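Local coordinates for SCARECROW-LIKE protein 7 (Oryza sativa Japonica Group, PDB 5HYZ) that binds DNA in vitro through its GRAS domain and probably acts as a transcription factor in plant development and abiotic stress resistance, at residues G137-S149 against L174-V187. Numbering follows the deposited sequence.
Sequences GKPTRIRITGVPS and LGVDFEFVPLLRPV
Ile142 faces Phe178 across two parallel strands, 141-148 and 177-182, its CG2 touching ring atom CD1 of Phe178; helix 157-174 joins the strands in a beta-alpha-beta crossover of the Rossmann-like GRAS domain. Six backbone hydrogen bonds run from Ile142 N to Asp177 O through to Leu183 N and Gly146 O, and the strand directions differ by just 9°. On the helix-covered face, Ile144 lies between two phenylalanines. Its CG1 meets Phe178 CE1 at 3.7 Å, with Ile144 CD1 in the plane of the Phe178 ring, at its edge, while Ile144 CG2 rests 3.8 Å from Phe180 CD2. Both rings swing CG away from their own backbone N (chi1 174° and 178°) and pack against helix 157-174; Ile142 and Ile144 reach helix 122-132.

The other face is mostly polar. Glu179 runs alongside Arg143, the carboxylate and guanidinium planes almost perpendicular, yet Glu179 OE1 stays 4.4 Å from Arg143 NE, beyond a salt bridge. Arg143 NH2 instead forms a salt bridge to Glu201 and a hydrogen bond to Leu196 O, and Arg141 makes salt bridges to Glu198 and Glu201. Further along, Thr145 CG2 packs 3.6 Å from Leu183 CD1 while Thr145 OG1 is hydrogen-bonded to His112 NE2 of the VHIID motif on neighbouring strand 110-118.

Where the helix ends, before strand 177-182, Gly175 forms a Schellman motif. There Lys138 NZ, also hydrogen-bonded to Tyr331 OH of the second subunit, donates in the carbonyl plane to Leu174 O at 2.7 Å.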
loop_
_atom_site.group_PDB
_atom_site.type_symbol
_atom_site.label_atom_id
_atom_site.label_comp_id
_atom_site.label_asym_id
_atom_site.label_seq_id
_atom_site.Cartn_x
_atom_site.Cartn_y
_atom_site.Cartn_z
ATOM N N GLY A 137 -24.402 5.086 -8.305
ATOM C CA GLY A 137 -24.164 4.411 -9.572
ATOM C C GLY A 137 -23.079 5.132 -10.377
ATOM O O GLY A 137 -22.884 6.343 -10.250
ATOM N N LYS A 138 -22.370 4.371 -11.194
ATOM C CA LYS A 138 -21.250 4.883 -11.957
ATOM C C LYS A 138 -21.616 6.088 -12.829
ATOM O O LYS A 138 -22.654 6.102 -13.481
ATOM C CB LYS A 138 -20.739 3.728 -12.779
ATOM C CG LYS A 138 -19.595 3.982 -13.620
ATOM C CD LYS A 138 -19.077 2.564 -14.064
ATOM C CE LYS A 138 -19.912 1.964 -15.185
ATOM N NZ LYS A 138 -19.386 0.552 -15.441
ATOM N N PRO A 139 -20.761 7.120 -12.863
ATOM C CA PRO A 139 -21.015 8.264 -13.761
ATOM C C PRO A 139 -21.057 7.861 -15.230
ATOM O O PRO A 139 -20.426 6.886 -15.570
ATOM C CB PRO A 139 -19.780 9.184 -13.569
ATOM C CG PRO A 139 -19.194 8.802 -12.279
ATOM C CD PRO A 139 -19.521 7.274 -12.092
ATOM N N THR A 140 -21.725 8.623 -16.072
ATOM C CA THR A 140 -21.685 8.305 -17.498
ATOM C C THR A 140 -20.466 8.899 -18.187
ATOM O O THR A 140 -20.088 8.446 -19.244
ATOM C CB THR A 140 -22.942 8.786 -18.195
ATOM O OG1 THR A 140 -23.083 10.204 -18.040
ATOM C CG2 THR A 140 -24.125 8.109 -17.588
ATOM N N ARG A 141 -19.829 9.912 -17.595
ATOM C CA ARG A 141 -18.615 10.436 -18.204
ATOM C C ARG A 141 -17.728 11.051 -17.121
ATOM O O ARG A 141 -18.225 11.770 -16.235
ATOM C CB ARG A 141 -18.951 11.543 -19.244
ATOM C CG ARG A 141 -17.677 12.067 -19.993
ATOM C CD ARG A 141 -18.013 13.254 -20.940
ATOM N NE ARG A 141 -18.526 14.424 -20.228
ATOM C CZ ARG A 141 -18.759 15.606 -20.794
ATOM N NH1 ARG A 141 -18.552 15.729 -22.102
ATOM N NH2 ARG A 141 -19.215 16.637 -20.068
ATOM N N ILE A 142 -16.431 10.781 -17.227
ATOM C CA ILE A 142 -15.443 11.426 -16.372
ATOM C C ILE A 142 -14.367 12.055 -17.267
ATOM O O ILE A 142 -13.764 11.349 -18.117
ATOM C CB ILE A 142 -14.821 10.398 -15.386
ATOM C CG1 ILE A 142 -15.953 9.906 -14.473
ATOM C CG2 ILE A 142 -13.695 11.061 -14.596
ATOM C CD1 ILE A 142 -15.758 8.472 -13.972
ATOM N N ARG A 143 -14.137 13.370 -17.083
ATOM C CA ARG A 143 -13.053 14.048 -17.777
ATOM C C ARG A 143 -12.033 14.540 -16.775
ATOM O O ARG A 143 -12.400 14.926 -15.661
ATOM C CB ARG A 143 -13.613 15.258 -18.558
ATOM C CG ARG A 143 -14.502 14.815 -19.680
ATOM C CD ARG A 143 -14.569 15.972 -20.714
ATOM N NE ARG A 143 -15.245 17.134 -20.180
ATOM C CZ ARG A 143 -14.937 18.410 -20.442
ATOM N NH1 ARG A 143 -13.903 18.757 -21.195
ATOM N NH2 ARG A 143 -15.673 19.362 -19.912
ATOM N N ILE A 144 -10.762 14.471 -17.115
ATOM C CA ILE A 144 -9.707 15.022 -16.277
ATOM C C ILE A 144 -8.868 16.012 -17.091
ATOM O O ILE A 144 -8.471 15.729 -18.227
ATOM C CB ILE A 144 -8.801 13.891 -15.708
ATOM C CG1 ILE A 144 -9.690 12.917 -14.926
ATOM C CG2 ILE A 144 -7.713 14.500 -14.796
ATOM C CD1 ILE A 144 -8.886 11.956 -14.062
ATOM N N THR A 145 -8.675 17.201 -16.533
ATOM C CA THR A 145 -7.766 18.183 -17.133
ATOM C C THR A 145 -6.572 18.334 -16.213
ATOM O O THR A 145 -6.743 18.683 -15.043
ATOM C CB THR A 145 -8.491 19.554 -17.322
ATOM O OG1 THR A 145 -9.598 19.370 -18.216
ATOM C CG2 THR A 145 -7.475 20.558 -17.897
ATOM N N GLY A 146 -5.374 18.026 -16.691
ATOM C CA GLY A 146 -4.244 18.025 -15.787
ATOM C C GLY A 146 -3.188 19.072 -16.089
ATOM O O GLY A 146 -2.724 19.173 -17.228
ATOM N N VAL A 147 -2.810 19.844 -15.072
ATOM C CA VAL A 147 -1.682 20.778 -15.133
ATOM C C VAL A 147 -0.509 20.073 -14.470
ATOM O O VAL A 147 -0.598 19.657 -13.276
ATOM C CB VAL A 147 -2.002 22.082 -14.402
ATOM C CG1 VAL A 147 -0.788 22.973 -14.340
ATOM C CG2 VAL A 147 -3.222 22.803 -15.023
ATOM N N PRO A 148 0.621 19.932 -15.180
ATOM C CA PRO A 148 1.694 19.092 -14.642
ATOM C C PRO A 148 2.348 19.733 -13.426
ATOM O O PRO A 148 2.599 20.931 -13.357
ATOM C CB PRO A 148 2.731 19.006 -15.787
ATOM C CG PRO A 148 2.418 20.182 -16.695
ATOM C CD PRO A 148 0.887 20.377 -16.559
ATOM N N SER A 149 2.635 18.900 -12.451
ATOM C CA SER A 149 3.373 19.341 -11.275
ATOM C C SER A 149 4.808 19.775 -11.604
ATOM O O SER A 149 5.438 19.191 -12.496
ATOM C CB SER A 149 3.427 18.179 -10.254
ATOM O OG SER A 149 4.429 18.453 -9.297
ATOM N N LEU A 174 -13.205 -0.244 -16.464
ATOM C CA LEU A 174 -14.425 0.090 -15.725
ATOM C C LEU A 174 -15.671 0.303 -16.538
ATOM O O LEU A 174 -16.732 0.544 -15.963
ATOM C CB LEU A 174 -14.204 1.392 -14.903
ATOM C CG LEU A 174 -12.966 1.396 -14.006
ATOM C CD1 LEU A 174 -12.668 2.877 -13.579
ATOM C CD2 LEU A 174 -13.160 0.522 -12.779
ATOM N N GLY A 175 -15.549 0.331 -17.877
ATOM C CA GLY A 175 -16.724 0.543 -18.686
ATOM C C GLY A 175 -17.199 1.982 -18.596
ATOM O O GLY A 175 -18.385 2.254 -18.762
ATOM N N VAL A 176 -16.295 2.907 -18.317
ATOM C CA VAL A 176 -16.753 4.330 -18.217
ATOM C C VAL A 176 -16.161 5.201 -19.298
ATOM O O VAL A 176 -14.985 5.026 -19.648
ATOM C CB VAL A 176 -16.393 4.984 -16.866
ATOM C CG1 VAL A 176 -16.937 4.201 -15.763
ATOM C CG2 VAL A 176 -14.944 4.977 -16.666
ATOM N N ASP A 177 -16.994 6.103 -19.850
ATOM C CA ASP A 177 -16.507 7.072 -20.868
ATOM C C ASP A 177 -15.546 8.023 -20.172
ATOM O O ASP A 177 -15.896 8.573 -19.115
ATOM C CB ASP A 177 -17.686 7.825 -21.495
ATOM C CG ASP A 177 -17.286 8.757 -22.681
ATOM O OD1 ASP A 177 -16.230 8.553 -23.330
ATOM O OD2 ASP A 177 -18.089 9.687 -22.983
ATOM N N PHE A 178 -14.351 8.181 -20.731
ATOM C CA PHE A 178 -13.292 8.897 -20.013
ATOM C C PHE A 178 -12.445 9.738 -20.970
ATOM O O PHE A 178 -12.125 9.297 -22.060
ATOM C CB PHE A 178 -12.399 7.879 -19.276
ATOM C CG PHE A 178 -11.198 8.488 -18.615
ATOM C CD1 PHE A 178 -11.324 9.109 -17.361
ATOM C CD2 PHE A 178 -9.963 8.421 -19.233
ATOM C CE1 PHE A 178 -10.207 9.690 -16.734
ATOM C CE2 PHE A 178 -8.827 9.009 -18.646
ATOM C CZ PHE A 178 -8.941 9.639 -17.376
ATOM N N GLU A 179 -11.989 10.905 -20.521
ATOM C CA GLU A 179 -11.021 11.694 -21.286
ATOM C C GLU A 179 -10.008 12.302 -20.332
ATOM O O GLU A 179 -10.381 12.669 -19.218
ATOM C CB GLU A 179 -11.707 12.852 -22.025
ATOM C CG GLU A 179 -12.916 12.375 -22.816
ATOM C CD GLU A 179 -13.589 13.485 -23.617
ATOM O OE1 GLU A 179 -13.360 14.696 -23.338
ATOM O OE2 GLU A 179 -14.361 13.129 -24.527
ATOM N N PHE A 180 -8.780 12.445 -20.790
ATOM C CA PHE A 180 -7.706 13.155 -20.058
ATOM C C PHE A 180 -7.033 14.089 -21.056
ATOM O O PHE A 180 -6.670 13.639 -22.170
ATOM C CB PHE A 180 -6.666 12.164 -19.523
ATOM C CG PHE A 180 -5.484 12.818 -18.795
ATOM C CD1 PHE A 180 -4.373 13.331 -19.499
ATOM C CD2 PHE A 180 -5.489 12.908 -17.400
ATOM C CE1 PHE A 180 -3.328 13.949 -18.858
ATOM C CE2 PHE A 180 -4.425 13.491 -16.721
ATOM C CZ PHE A 180 -3.332 14.034 -17.453
ATOM N N VAL A 181 -6.853 15.350 -20.662
ATOM C CA VAL A 181 -6.027 16.254 -21.472
ATOM C C VAL A 181 -5.107 17.050 -20.568
ATOM O O VAL A 181 -5.473 17.306 -19.403
ATOM C CB VAL A 181 -6.982 17.197 -22.315
ATOM C CG1 VAL A 181 -7.688 18.211 -21.443
ATOM C CG2 VAL A 181 -6.200 17.959 -23.275
ATOM N N PRO A 182 -3.924 17.432 -21.044
ATOM C CA PRO A 182 -3.011 18.309 -20.291
ATOM C C PRO A 182 -3.142 19.771 -20.637
ATOM O O PRO A 182 -3.645 20.087 -21.715
ATOM C CB PRO A 182 -1.646 17.836 -20.748
ATOM C CG PRO A 182 -1.881 17.578 -22.242
ATOM C CD PRO A 182 -3.270 16.940 -22.297
ATOM N N LEU A 183 -2.690 20.644 -19.744
ATOM C CA LEU A 183 -2.500 22.074 -20.062
ATOM C C LEU A 183 -1.049 22.372 -19.780
ATOM O O LEU A 183 -0.611 22.321 -18.627
ATOM C CB LEU A 183 -3.458 22.976 -19.218
ATOM C CG LEU A 183 -4.949 22.794 -19.491
ATOM C CD1 LEU A 183 -5.725 23.678 -18.545
ATOM C CD2 LEU A 183 -5.302 23.227 -20.976
ATOM N N LEU A 184 -0.270 22.668 -20.838
ATOM C CA LEU A 184 1.179 22.864 -20.714
ATOM C C LEU A 184 1.620 24.292 -20.564
ATOM O O LEU A 184 2.786 24.511 -20.223
ATOM C CB LEU A 184 1.895 22.279 -21.953
ATOM C CG LEU A 184 1.503 20.823 -22.245
ATOM C CD1 LEU A 184 2.155 20.382 -23.606
ATOM C CD2 LEU A 184 1.993 19.936 -21.145
ATOM N N ARG A 185 0.751 25.255 -20.867
ATOM C CA ARG A 185 1.148 26.649 -20.698
ATOM C C ARG A 185 1.234 26.976 -19.237
ATOM O O ARG A 185 0.580 26.319 -18.429
ATOM C CB ARG A 185 0.192 27.608 -21.392
ATOM C CG ARG A 185 0.335 27.486 -22.952
ATOM C CD ARG A 185 -1.039 27.555 -23.595
ATOM N NE ARG A 185 -1.594 28.788 -23.315
ATOM C CZ ARG A 185 -2.873 29.047 -23.058
ATOM N NH1 ARG A 185 -3.886 28.152 -23.047
ATOM N NH2 ARG A 185 -3.109 30.286 -22.837
ATOM N N PRO A 186 2.064 27.985 -18.883
ATOM C CA PRO A 186 2.134 28.418 -17.465
ATOM C C PRO A 186 0.792 28.775 -16.887
ATOM O O PRO A 186 -0.034 29.431 -17.508
ATOM C CB PRO A 186 3.001 29.697 -17.500
ATOM C CG PRO A 186 3.759 29.664 -18.841
ATOM C CD PRO A 186 2.899 28.818 -19.790
ATOM N N VAL A 187 0.577 28.392 -15.629
ATOM C CA VAL A 187 -0.752 28.595 -15.033
ATOM C C VAL A 187 -1.127 30.049 -14.987
ATOM O O VAL A 187 -2.316 30.420 -15.116
ATOM C CB VAL A 187 -0.786 27.992 -13.588
ATOM C CG1 VAL A 187 -2.109 28.291 -12.945
ATOM C CG2 VAL A 187 -0.640 26.530 -13.685
HETATM O O HOH W 1 -20.462 9.978 -22.274
#